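Local coordinates for Ketoacyl_synth_N domain-containing protein (Photorhabdus luminescens subsp. laumondii, PDB 6SMO) that is a ketoacyl synthase family member that probably acts as a 3-oxoacyl-[acyl-carrier-protein] synthase in lipid metabolism, and holds a polyketone aldehyde, 3,5,7,9,11-pentakis(oxidanylidene)dodecanal, in a pocket, at residues 78-83 against 224-229. Numbering follows the deposited sequence.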
ATOM      1  N   GLU C  78       4.217 -20.042  -1.809  1.00 43.74           N
ATOM      2  CA  GLU C  78       5.034 -21.250  -1.506  1.00 45.42           C
ATOM      3  C   GLU C  78       4.811 -22.304  -2.598  1.00 45.38           C
ATOM      4  O   GLU C  78       5.813 -22.893  -3.050  1.00 46.35           O
ATOM      5  CB  GLU C  78       4.699 -21.802  -0.117  1.00 46.71           C
ATOM      6  CG  GLU C  78       5.545 -23.001   0.287  1.00 48.72           C
ATOM      7  CD  GLU C  78       7.050 -22.787   0.220  1.00 49.87           C
ATOM      8  OE1 GLU C  78       7.536 -21.810   0.824  1.00 50.66           O
ATOM      9  OE2 GLU C  78       7.731 -23.597  -0.443  1.00 51.15           O
ATOM     10  N   MET C  79       3.555 -22.525  -3.003  1.00 44.55           N
ATOM     11  CA  MET C  79       3.168 -23.481  -4.080  1.00 44.54           C
ATOM     12  C   MET C  79       3.789 -23.040  -5.412  1.00 43.52           C
ATOM     13  O   MET C  79       4.291 -23.916  -6.143  1.00 43.14           O
ATOM     14  CB  MET C  79       1.644 -23.559  -4.233  1.00 44.81           C
ATOM     15  CG  MET C  79       0.961 -24.319  -3.112  1.00 45.63           C
ATOM     16  SD  MET C  79      -0.840 -24.117  -3.123  1.00 45.92           S
ATOM     17  CE  MET C  79      -1.260 -24.896  -1.565  1.00 46.71           C
ATOM     18  N   ALA C  80       3.757 -21.734  -5.701  1.00 42.59           N
ATOM     19  CA  ALA C  80       4.259 -21.118  -6.953  1.00 42.06           C
ATOM     20  C   ALA C  80       5.786 -21.253  -7.039  1.00 41.99           C
ATOM     21  O   ALA C  80       6.284 -21.586  -8.133  1.00 40.84           O
ATOM     22  CB  ALA C  80       3.824 -19.674  -7.025  1.00 41.39           C
ATOM     23  N   LEU C  81       6.497 -21.005  -5.933  1.00 42.58           N
ATOM     24  CA  LEU C  81       7.982 -21.089  -5.854  1.00 43.44           C
ATOM     25  C   LEU C  81       8.435 -22.550  -5.982  1.00 44.20           C
ATOM     26  O   LEU C  81       9.524 -22.776  -6.546  1.00 44.30           O
ATOM     27  CB  LEU C  81       8.472 -20.479  -4.536  1.00 43.49           C
ATOM     28  CG  LEU C  81       8.478 -18.953  -4.471  1.00 43.45           C
ATOM     29  CD1 LEU C  81       8.733 -18.473  -3.050  1.00 43.55           C
ATOM     30  CD2 LEU C  81       9.513 -18.365  -5.420  1.00 43.45           C
ATOM     31  N   LYS C  82       7.640 -23.497  -5.472  1.00 44.80           N
ATOM     32  CA  LYS C  82       7.954 -24.952  -5.498  1.00 45.82           C
ATOM     33  C   LYS C  82       7.831 -25.469  -6.937  1.00 45.19           C
ATOM     34  O   LYS C  82       8.653 -26.321  -7.329  1.00 45.10           O
ATOM     35  CB  LYS C  82       7.033 -25.735  -4.555  1.00 47.15           C
ATOM     36  CG  LYS C  82       7.694 -26.901  -3.833  1.00 49.22           C
ATOM     37  CD  LYS C  82       8.564 -26.464  -2.671  1.00 50.48           C
ATOM     38  CE  LYS C  82       9.274 -27.614  -1.989  1.00 51.53           C
ATOM     39  NZ  LYS C  82       9.985 -27.167  -0.768  1.00 51.96           N
ATOM     40  N   ALA C  83       6.840 -24.970  -7.685  1.00 44.64           N
ATOM     41  CA  ALA C  83       6.571 -25.321  -9.100  1.00 44.97           C
ATOM     42  C   ALA C  83       7.676 -24.755 -10.002  1.00 45.37           C
ATOM     43  O   ALA C  83       8.030 -25.431 -10.988  1.00 45.94           O
ATOM     44  CB  ALA C  83       5.212 -24.809  -9.510  1.00 44.28           C
ATOM     45  N   PHE C 224      -1.100 -16.580  -7.266  1.00 35.30           N
ATOM     46  CA  PHE C 224       0.236 -15.955  -7.453  1.00 35.40           C
ATOM     47  C   PHE C 224       0.966 -16.616  -8.627  1.00 35.61           C
ATOM     48  O   PHE C 224       0.760 -17.821  -8.880  1.00 35.88           O
ATOM     49  CB  PHE C 224       1.057 -16.041  -6.164  1.00 35.28           C
ATOM     50  CG  PHE C 224       0.831 -14.899  -5.205  1.00 35.25           C
ATOM     51  CD1 PHE C 224      -0.218 -14.926  -4.299  1.00 35.46           C
ATOM     52  CD2 PHE C 224       1.664 -13.790  -5.216  1.00 35.06           C
ATOM     53  CE1 PHE C 224      -0.426 -13.872  -3.423  1.00 35.26           C
ATOM     54  CE2 PHE C 224       1.455 -12.737  -4.339  1.00 34.87           C
ATOM     55  CZ  PHE C 224       0.411 -12.779  -3.444  1.00 34.96           C
ATOM     56  N   LEU C 225       1.792 -15.823  -9.318  1.00 35.63           N
ATOM     57  CA  LEU C 225       2.672 -16.257 -10.436  1.00 36.04           C
ATOM     58  C   LEU C 225       4.120 -15.896 -10.090  1.00 36.28           C
ATOM     59  O   LEU C 225       4.328 -14.859  -9.428  1.00 36.63           O
ATOM     60  CB  LEU C 225       2.234 -15.558 -11.729  1.00 36.08           C
ATOM     61  CG  LEU C 225       0.815 -15.864 -12.207  1.00 36.23           C
ATOM     62  CD1 LEU C 225      -0.184 -14.863 -11.644  1.00 36.26           C
ATOM     63  CD2 LEU C 225       0.747 -15.871 -13.727  1.00 36.45           C
ATOM     64  N   VAL C 226       5.076 -16.726 -10.518  1.00 36.58           N
ATOM     65  CA  VAL C 226       6.539 -16.436 -10.449  1.00 36.72           C
ATOM     66  C   VAL C 226       6.977 -15.909 -11.821  1.00 36.64           C
ATOM     67  O   VAL C 226       7.381 -16.727 -12.671  1.00 35.95           O
ATOM     68  CB  VAL C 226       7.355 -17.673 -10.023  1.00 37.42           C
ATOM     69  CG1 VAL C 226       8.845 -17.369  -9.934  1.00 37.77           C
ATOM     70  CG2 VAL C 226       6.858 -18.253  -8.709  1.00 37.69           C
ATOM     71  N   LEU C 227       6.863 -14.595 -12.027  1.00 36.46           N
ATOM     72  CA  LEU C 227       7.414 -13.878 -13.209  1.00 36.77           C
ATOM     73  C   LEU C 227       8.924 -13.710 -13.013  1.00 37.59           C
ATOM     74  O   LEU C 227       9.333 -13.363 -11.887  1.00 37.24           O
ATOM     75  CB  LEU C 227       6.721 -12.517 -13.359  1.00 36.54           C
ATOM     76  CG  LEU C 227       5.531 -12.479 -14.316  1.00 36.58           C
ATOM     77  CD1 LEU C 227       4.505 -13.548 -13.970  1.00 36.74           C
ATOM     78  CD2 LEU C 227       4.887 -11.100 -14.316  1.00 36.45           C
ATOM     79  N   GLU C 228       9.718 -13.962 -14.057  1.00 38.39           N
ATOM     80  CA  GLU C 228      11.183 -13.707 -14.048  1.00 39.33           C
ATOM     81  C   GLU C 228      11.691 -13.454 -15.472  1.00 39.48           C
ATOM     82  O   GLU C 228      11.011 -13.857 -16.436  1.00 38.42           O
ATOM     83  CB  GLU C 228      11.938 -14.858 -13.378  1.00 40.16           C
ATOM     84  CG  GLU C 228      11.682 -16.221 -13.993  1.00 40.78           C
ATOM     85  CD  GLU C 228      12.548 -17.322 -13.404  1.00 41.52           C
ATOM     86  OE1 GLU C 228      13.767 -17.321 -13.672  1.00 41.74           O
ATOM     87  OE2 GLU C 228      12.008 -18.167 -12.664  1.00 42.02           O
ATOM     88  N   GLU C 229      12.856 -12.806 -15.571  1.00 40.48           N
ATOM     89  CA  GLU C 229      13.522 -12.405 -16.840  1.00 41.71           C
ATOM     90  C   GLU C 229      13.864 -13.667 -17.642  1.00 42.49           C
ATOM     91  O   GLU C 229      14.257 -14.675 -17.020  1.00 42.65           O
ATOM     92  CB  GLU C 229      14.757 -11.559 -16.521  1.00 42.35           C
ATOM     93  CG  GLU C 229      15.304 -10.790 -17.710  1.00 43.26           C
ATOM     94  CD  GLU C 229      16.448 -11.470 -18.443  1.00 44.56           C
ATOM     95  OE1 GLU C 229      16.379 -11.563 -19.687  1.00 45.13           O
ATOM     96  OE2 GLU C 229      17.408 -11.897 -17.770  1.00 44.90           O
TER
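Val226 pushes one methyl against the backbone and side chains of Ala80 and Leu81, and this small apolar patch carries most of the packing between helix 78-83 and strand 224-229. From the strand, CB of Val226 points to the helix but stays 5.0 Å from CB of Ala80, leaving the touching to its branches. CG1, anti to the valine's own nitrogen (chi1 -179°), is turned to one side and stays 4.7 Å from CD2 of Leu81. The other branch, CG2, is thereby set beside that nitrogen and reaches the helix. It lies 3.7 Å from CB of Ala80 and also touches that residue's carbonyl group, so the methyl covers backbone as well as side chain. Further along the turn, CG2 comes within 3.9 Å of N of Leu81. The end of the leucine leans in from the side, bringing its CD2 to 4.2 Å from the same methyl. The alanine has a second neighbour in the preceding inward-facing strand residue: CB of Ala80 lies 4.0 Å from the carbonyl O of Phe224, whose ring leads away from the helix. With an alanine facing the sheet, the segment axes approach to 7.7 Å, crossing at -40° with their N-to-C directions roughly alike. All four touching residues are buried. Leu86, just beyond the helix, and Leu182 on strand 180-187 extend the apolar surface around Val226 and Leu81. Strand 218-229 runs antiparallel to both 5-13 and 180-187. On its other face, Leu225 and Leu227 pack on Ile166 of helix 161-175, so helix 68-84, the sheet and helix 161-175 form successive layers, consistent with the five-layered alpha-beta-alpha-beta-alpha thiolase fold.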